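PDB 3HUT: putative branched-chain amino acid ABC transporter, which probably binds branched-chain amino acids or related ligands outside the cytoplasmic membrane and delivers them to an ABC transporter. Local coordinates for residues A[158-163]-A[168-173]; A[137-142]-A[222-227]. All coordinates share one frame; numbering follows the deposited sequence.

Interaction 1: residues A[158-163]-A[168-173]; sequences AFRKAF and GAVVVN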
ATOM      1  N   ALA A 158      -8.951  -3.696  13.888  1.00  9.60           N
ATOM      2  CA  ALA A 158      -8.955  -4.921  13.093  1.00  9.85           C
ATOM      3  C   ALA A 158      -7.994  -5.945  13.700  1.00 10.63           C
ATOM      4  O   ALA A 158      -8.272  -7.151  13.703  1.00  9.32           O
ATOM      5  CB  ALA A 158      -8.566  -4.612  11.655  1.00 11.77           C
ATOM      6  N   PHE A 159      -6.865  -5.460  14.219  1.00  8.88           N
ATOM      7  CA  PHE A 159      -5.884  -6.340  14.848  1.00  9.09           C
ATOM      8  C   PHE A 159      -6.478  -6.963  16.107  1.00  7.35           C
ATOM      9  O   PHE A 159      -6.435  -8.178  16.282  1.00  8.38           O
ATOM     10  CB  PHE A 159      -4.617  -5.573  15.240  1.00  7.50           C
ATOM     11  CG  PHE A 159      -3.666  -6.378  16.098  1.00 10.08           C
ATOM     12  CD1 PHE A 159      -2.728  -7.228  15.516  1.00  8.52           C
ATOM     13  CD2 PHE A 159      -3.751  -6.327  17.491  1.00 10.66           C
ATOM     14  CE1 PHE A 159      -1.892  -8.017  16.301  1.00  8.86           C
ATOM     15  CE2 PHE A 159      -2.918  -7.114  18.291  1.00 10.94           C
ATOM     16  CZ  PHE A 159      -1.987  -7.963  17.694  1.00 11.15           C
ATOM     17  N   ARG A 160      -7.016  -6.128  16.989  1.00  7.11           N
ATOM     18  CA  ARG A 160      -7.599  -6.634  18.228  1.00  8.86           C
ATOM     19  C   ARG A 160      -8.695  -7.664  17.948  1.00  9.15           C
ATOM     20  O   ARG A 160      -8.714  -8.743  18.544  1.00  9.10           O
ATOM     21  CB  ARG A 160      -8.156  -5.482  19.073  1.00 10.85           C
ATOM     22  CG  ARG A 160      -7.085  -4.542  19.640  1.00 12.71           C
ATOM     23  CD  ARG A 160      -7.680  -3.585  20.670  1.00 15.89           C
ATOM     24  NE  ARG A 160      -8.705  -2.743  20.069  1.00 14.64           N
ATOM     25  CZ  ARG A 160      -8.492  -1.516  19.609  1.00 17.01           C
ATOM     26  NH1 ARG A 160      -7.284  -0.971  19.695  1.00 15.91           N
ATOM     27  NH2 ARG A 160      -9.485  -0.845  19.039  1.00 17.72           N
ATOM     28  N   LYS A 161      -9.593  -7.340  17.024  1.00  8.35           N
ATOM     29  CA  LYS A 161     -10.681  -8.250  16.686  1.00 11.36           C
ATOM     30  C   LYS A 161     -10.151  -9.592  16.183  1.00 10.60           C
ATOM     31  O   LYS A 161     -10.630 -10.648  16.593  1.00 11.29           O
ATOM     32  CB  LYS A 161     -11.585  -7.617  15.624  1.00 12.05           C
ATOM     33  CG  LYS A 161     -12.863  -8.393  15.365  1.00 18.30           C
ATOM     34  CD  LYS A 161     -13.754  -7.679  14.362  1.00 22.40           C
ATOM     35  CE  LYS A 161     -15.055  -8.438  14.150  1.00 25.81           C
ATOM     36  NZ  LYS A 161     -15.957  -7.745  13.189  1.00 29.22           N
ATOM     37  N   ALA A 162      -9.161  -9.548  15.297  1.00  9.87           N
ATOM     38  CA  ALA A 162      -8.580 -10.770  14.740  1.00  9.53           C
ATOM     39  C   ALA A 162      -7.863 -11.600  15.799  1.00 10.15           C
ATOM     40  O   ALA A 162      -7.935 -12.833  15.795  1.00 10.23           O
ATOM     41  CB  ALA A 162      -7.611 -10.422  13.616  1.00  8.77           C
ATOM     42  N   PHE A 163      -7.162 -10.923  16.701  1.00  8.14           N
ATOM     43  CA  PHE A 163      -6.422 -11.607  17.754  1.00  8.26           C
ATOM     44  C   PHE A 163      -7.381 -12.341  18.698  1.00 10.10           C
ATOM     45  O   PHE A 163      -7.186 -13.517  19.003  1.00 10.49           O
ATOM     46  CB  PHE A 163      -5.583 -10.588  18.532  1.00  8.43           C
ATOM     47  CG  PHE A 163      -4.488 -11.197  19.362  1.00 10.06           C
ATOM     48  CD1 PHE A 163      -3.406 -11.834  18.757  1.00 10.22           C
ATOM     49  CD2 PHE A 163      -4.517 -11.098  20.749  1.00  9.75           C
ATOM     50  CE1 PHE A 163      -2.367 -12.364  19.527  1.00  9.80           C
ATOM     51  CE2 PHE A 163      -3.484 -11.625  21.527  1.00 10.73           C
ATOM     52  CZ  PHE A 163      -2.407 -12.258  20.912  1.00 11.19           C
ATOM     53  N   GLY A 168      -6.775 -15.022  21.463  1.00 14.17           N
ATOM     54  CA  GLY A 168      -5.815 -14.207  22.184  1.00 14.55           C
ATOM     55  C   GLY A 168      -6.495 -13.130  23.001  1.00 14.39           C
ATOM     56  O   GLY A 168      -7.657 -12.798  22.767  1.00 14.85           O
ATOM     57  N   ALA A 169      -5.773 -12.581  23.970  1.00 14.42           N
ATOM     58  CA  ALA A 169      -6.324 -11.530  24.811  1.00 13.69           C
ATOM     59  C   ALA A 169      -5.486 -10.262  24.716  1.00 13.08           C
ATOM     60  O   ALA A 169      -4.259 -10.314  24.641  1.00 10.73           O
ATOM     61  CB  ALA A 169      -6.395 -11.999  26.265  1.00 13.61           C
ATOM     62  N   VAL A 170      -6.170  -9.124  24.706  1.00 14.45           N
ATOM     63  CA  VAL A 170      -5.516  -7.824  24.660  1.00 14.70           C
ATOM     64  C   VAL A 170      -5.610  -7.289  26.085  1.00 14.40           C
ATOM     65  O   VAL A 170      -6.606  -6.671  26.458  1.00 15.24           O
ATOM     66  CB  VAL A 170      -6.247  -6.859  23.704  1.00 14.80           C
ATOM     67  CG1 VAL A 170      -5.514  -5.527  23.656  1.00 13.45           C
ATOM     68  CG2 VAL A 170      -6.336  -7.473  22.314  1.00 15.53           C
ATOM     69  N   VAL A 171      -4.574  -7.543  26.877  1.00 13.38           N
ATOM     70  CA  VAL A 171      -4.553  -7.128  28.276  1.00 14.92           C
ATOM     71  C   VAL A 171      -4.220  -5.655  28.510  1.00 15.71           C
ATOM     72  O   VAL A 171      -4.421  -5.133  29.607  1.00 13.14           O
ATOM     73  CB  VAL A 171      -3.579  -8.012  29.076  1.00 13.98           C
ATOM     74  CG1 VAL A 171      -4.036  -9.456  29.004  1.00 13.68           C
ATOM     75  CG2 VAL A 171      -2.169  -7.874  28.520  1.00 13.61           C
ATOM     76  N   VAL A 172      -3.703  -4.998  27.478  1.00 15.48           N
ATOM     77  CA  VAL A 172      -3.372  -3.579  27.540  1.00 16.56           C
ATOM     78  C   VAL A 172      -3.728  -2.980  26.189  1.00 16.79           C
ATOM     79  O   VAL A 172      -3.342  -3.510  25.146  1.00 16.43           O
ATOM     80  CB  VAL A 172      -1.867  -3.335  27.823  1.00 17.33           C
ATOM     81  CG1 VAL A 172      -1.469  -1.926  27.400  1.00 17.50           C
ATOM     82  CG2 VAL A 172      -1.584  -3.508  29.304  1.00 18.58           C
ATOM     83  N   ASN A 173      -4.485  -1.888  26.212  1.00 17.62           N
ATOM     84  CA  ASN A 173      -4.887  -1.210  24.990  1.00 19.04           C
ATOM     85  C   ASN A 173      -4.803   0.293  25.221  1.00 20.51           C
ATOM     86  O   ASN A 173      -5.636   0.874  25.920  1.00 19.76           O
ATOM     87  CB  ASN A 173      -6.315  -1.602  24.601  1.00 20.33           C
ATOM     88  CG  ASN A 173      -6.709  -1.072  23.236  1.00 20.01           C
ATOM     89  OD1 ASN A 173      -6.035  -1.338  22.239  1.00 19.58           O
ATOM     90  ND2 ASN A 173      -7.799  -0.317  23.184  1.00 19.92           N
TER
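Phe-163, near the end of helix 150-165, lays its ring against the start of the next strand: CD2 rests 3.7 Å from CA of Gly-168, and CE2 meets the carbonyl O of Ala-169 at the ring edge, in the ring plane, at 3.5 Å. Its CG lies anti to the backbone N (chi1 -163°), which swings the ring toward Gly-168. A side chain at Gly-168 would run into CE2, so glycine lets the backbone pass this close. The turn is tied by a hydrogen bond from Gly-168 N to Phe-163 O (2.9 Å). These elements are the second half of a right-handed beta-alpha-beta unit, strand 141-147, helix 150-165 and strand 169-176, in one Rossmann-like lobe of a periplasmic binding protein. One turn back along the helix, Arg-160 crosses Val-170 at about a right angle, its CG 4.0 Å from CG2 of the valine. Bent at chi3 (-61°), the arginine turns its guanidinium to Asn-173; NH1 makes a weak hydrogen bond to OD1 (2.9 Å), poorly aligned at 122°, while ND2 lies over one guanidinium face. The stronger polar partner is Gln-157, whose OE1 accepts from NH2. Shortening the arginine to an alanine here would probably strip Val-170 of part of its aliphatic cover and leave Gln-157 OE1 without this donor, Asn-173 losing only a weak bond.

Interaction 2: residues A[137-142]-A[222-227]; sequences DGFTSV and PVYGSS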
ATOM      1  N   ASP A 137       3.053 -17.277  16.082  1.00 11.44           N
ATOM      2  CA  ASP A 137       4.324 -17.292  16.799  1.00 10.10           C
ATOM      3  C   ASP A 137       4.160 -17.700  18.258  1.00 10.85           C
ATOM      4  O   ASP A 137       5.116 -17.639  19.036  1.00 11.59           O
ATOM      5  CB  ASP A 137       5.017 -15.927  16.703  1.00  8.89           C
ATOM      6  CG  ASP A 137       5.687 -15.715  15.360  1.00 12.74           C
ATOM      7  OD1 ASP A 137       5.647 -16.651  14.534  1.00 14.17           O
ATOM      8  OD2 ASP A 137       6.255 -14.625  15.124  1.00 12.14           O
ATOM      9  N   GLY A 138       2.942 -18.090  18.633  1.00  8.57           N
ATOM     10  CA  GLY A 138       2.699 -18.556  19.988  1.00  9.43           C
ATOM     11  C   GLY A 138       2.167 -17.606  21.043  1.00 10.06           C
ATOM     12  O   GLY A 138       1.990 -18.007  22.192  1.00 10.32           O
ATOM     13  N   PHE A 139       1.900 -16.361  20.672  1.00 10.52           N
ATOM     14  CA  PHE A 139       1.400 -15.386  21.633  1.00 10.57           C
ATOM     15  C   PHE A 139      -0.092 -15.517  21.887  1.00 11.85           C
ATOM     16  O   PHE A 139      -0.869 -15.791  20.969  1.00 10.22           O
ATOM     17  CB  PHE A 139       1.731 -13.974  21.150  1.00  9.94           C
ATOM     18  CG  PHE A 139       3.205 -13.705  21.081  1.00 10.66           C
ATOM     19  CD1 PHE A 139       3.949 -13.561  22.249  1.00 10.77           C
ATOM     20  CD2 PHE A 139       3.860 -13.654  19.855  1.00 10.01           C
ATOM     21  CE1 PHE A 139       5.330 -13.372  22.197  1.00 12.27           C
ATOM     22  CE2 PHE A 139       5.241 -13.467  19.788  1.00 11.67           C
ATOM     23  CZ  PHE A 139       5.978 -13.326  20.962  1.00 11.39           C
ATOM     24  N   THR A 140      -0.480 -15.324  23.145  1.00 12.54           N
ATOM     25  CA  THR A 140      -1.880 -15.410  23.539  1.00 13.78           C
ATOM     26  C   THR A 140      -2.333 -14.173  24.303  1.00 13.33           C
ATOM     27  O   THR A 140      -3.522 -14.002  24.557  1.00 13.97           O
ATOM     28  CB  THR A 140      -2.139 -16.656  24.403  1.00 14.64           C
ATOM     29  OG1 THR A 140      -1.214 -16.682  25.495  1.00 15.85           O
ATOM     30  CG2 THR A 140      -1.971 -17.911  23.575  1.00 15.51           C
ATOM     31  N   SER A 141      -1.383 -13.316  24.678  1.00 12.04           N
ATOM     32  CA  SER A 141      -1.712 -12.078  25.384  1.00 14.10           C
ATOM     33  C   SER A 141      -0.780 -10.991  24.869  1.00 14.02           C
ATOM     34  O   SER A 141       0.437 -11.171  24.832  1.00 16.30           O
ATOM     35  CB  SER A 141      -1.529 -12.228  26.896  1.00 13.88           C
ATOM     36  OG  SER A 141      -0.159 -12.165  27.244  1.00 19.26           O
ATOM     37  N   VAL A 142      -1.347  -9.860  24.474  1.00 14.00           N
ATOM     38  CA  VAL A 142      -0.535  -8.780  23.941  1.00 12.86           C
ATOM     39  C   VAL A 142      -0.996  -7.407  24.412  1.00 13.28           C
ATOM     40  O   VAL A 142      -2.114  -7.235  24.909  1.00 11.94           O
ATOM     41  CB  VAL A 142      -0.569  -8.806  22.390  1.00 13.82           C
ATOM     42  CG1 VAL A 142      -1.977  -8.477  21.906  1.00 11.70           C
ATOM     43  CG2 VAL A 142       0.455  -7.832  21.809  1.00 14.45           C
ATOM     44  N   PRO A 222       9.148  -8.808  23.228  1.00 11.28           N
ATOM     45  CA  PRO A 222       9.280  -8.683  21.775  1.00 10.87           C
ATOM     46  C   PRO A 222       8.251  -7.673  21.262  1.00  8.38           C
ATOM     47  O   PRO A 222       7.186  -7.499  21.860  1.00  7.30           O
ATOM     48  CB  PRO A 222       9.018 -10.107  21.277  1.00 11.98           C
ATOM     49  CG  PRO A 222       8.083 -10.661  22.306  1.00 13.67           C
ATOM     50  CD  PRO A 222       8.676 -10.154  23.607  1.00 11.66           C
ATOM     51  N   VAL A 223       8.571  -7.015  20.153  1.00  7.67           N
ATOM     52  CA  VAL A 223       7.682  -6.011  19.584  1.00  5.13           C
ATOM     53  C   VAL A 223       7.386  -6.248  18.112  1.00  5.89           C
ATOM     54  O   VAL A 223       8.288  -6.538  17.325  1.00  7.80           O
ATOM     55  CB  VAL A 223       8.293  -4.601  19.729  1.00  6.00           C
ATOM     56  CG1 VAL A 223       7.409  -3.565  19.018  1.00  4.86           C
ATOM     57  CG2 VAL A 223       8.446  -4.254  21.204  1.00  3.61           C
ATOM     58  N   TYR A 224       6.109  -6.134  17.754  1.00  7.71           N
ATOM     59  CA  TYR A 224       5.654  -6.282  16.372  1.00  6.81           C
ATOM     60  C   TYR A 224       4.991  -4.950  16.059  1.00  8.08           C
ATOM     61  O   TYR A 224       4.502  -4.276  16.967  1.00  9.63           O
ATOM     62  CB  TYR A 224       4.615  -7.398  16.248  1.00  7.66           C
ATOM     63  CG  TYR A 224       5.165  -8.801  16.379  1.00  8.32           C
ATOM     64  CD1 TYR A 224       5.201  -9.660  15.281  1.00  7.86           C
ATOM     65  CD2 TYR A 224       5.627  -9.278  17.605  1.00  9.55           C
ATOM     66  CE1 TYR A 224       5.679 -10.966  15.399  1.00  8.36           C
ATOM     67  CE2 TYR A 224       6.106 -10.581  17.735  1.00  8.24           C
ATOM     68  CZ  TYR A 224       6.127 -11.420  16.627  1.00  9.18           C
ATOM     69  OH  TYR A 224       6.585 -12.714  16.751  1.00  9.19           O
ATOM     70  N   GLY A 225       4.965  -4.557  14.794  1.00  6.79           N
ATOM     71  CA  GLY A 225       4.346  -3.285  14.488  1.00  8.06           C
ATOM     72  C   GLY A 225       3.876  -3.089  13.064  1.00  7.47           C
ATOM     73  O   GLY A 225       4.107  -3.917  12.183  1.00  7.71           O
ATOM     74  N   SER A 226       3.214  -1.958  12.862  1.00  7.09           N
ATOM     75  CA  SER A 226       2.667  -1.560  11.579  1.00  6.97           C
ATOM     76  C   SER A 226       3.740  -1.338  10.520  1.00  8.82           C
ATOM     77  O   SER A 226       4.910  -1.087  10.833  1.00  6.83           O
ATOM     78  CB  SER A 226       1.872  -0.262  11.761  1.00  7.00           C
ATOM     79  OG  SER A 226       1.558   0.338  10.513  1.00  7.21           O
ATOM     80  N   SER A 227       3.324  -1.425   9.260  1.00  8.07           N
ATOM     81  CA  SER A 227       4.213  -1.180   8.130  1.00  6.78           C
ATOM     82  C   SER A 227       4.647   0.287   8.172  1.00  7.09           C
ATOM     83  O   SER A 227       5.594   0.687   7.492  1.00  5.93           O
ATOM     84  CB  SER A 227       3.473  -1.452   6.813  1.00  7.42           C
ATOM     85  OG  SER A 227       2.249  -0.732   6.768  1.00  6.95           O
TER
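A small aromatic and polar cluster joins the turn after helix 126-136 to strand 223-225 and the proline just before it, two parts of the same lobe that are far apart in sequence: Tyr-224 reaches Asp-137 through its hydroxyl, and Phe-139 packs against both Tyr-224 and Pro-222. The helix ends in a Schellman motif with Gly-138, at positive phi, as its C-prime residue. This reversal places Asp-137 and Phe-139 so that both side chains point toward the strand. Tyr-224 OH donates a short hydrogen bond of 2.5 Å to Asp-137 OD2, which receives it on its anti lone pair, and OD2 lies at the edge of the tyrosine ring, in its plane. The carboxylate itself is turned 54° from that ring. Phe-139 approaches Tyr-224 from the opposite direction, with ring planes 79° apart and centroids 5.8 Å from each other, an oblique pairing. Its CE2 comes within 3.6 Å of Tyr-224 CE2, while the tyrosine OH sits in plane at the phenylalanine's edge. Phe-139 CG stands anti to its carbonyl carbon (chi1 -64°), and the far end of the ring thereby reaches Pro-222, CZ to CG 3.7 Å. Trp-133 meets the tyrosine ring edge-to-face. Arg-246, on the neighbouring strand 246-249, hydrogen-bonds to Tyr-224 OH through NH1 and forms a long, weak ion pair with Asp-137. The hydroxyl thus links carboxylate and guanidinium, and the nearby positive charge would be expected to favour an ionised Asp-137.

Interactions 1 and 2 lie with their centres about 10 Å apart in one lobe of the binding protein and reach the same mixed sheet. Along the chain, 137-142 comes first, then 158-163 and 168-173, and finally 222-227, so interaction 2 brackets interaction 1. Strand 141-147 connects them: it pairs in parallel with strand 169-176, and 197-201, its other neighbour, stands between it and 223-225. The contacts touch directly, Ala-169 N lying 2.7 Å from Thr-140 O and Phe-163 CE2 packing on Val-142 CG1 at 3.5 Å. Interaction 1 packs helix 150-165 on the strand that follows it; interaction 2 ties the end of helix 126-136 to strand 223-225, both binding helices to one lobe's sheet.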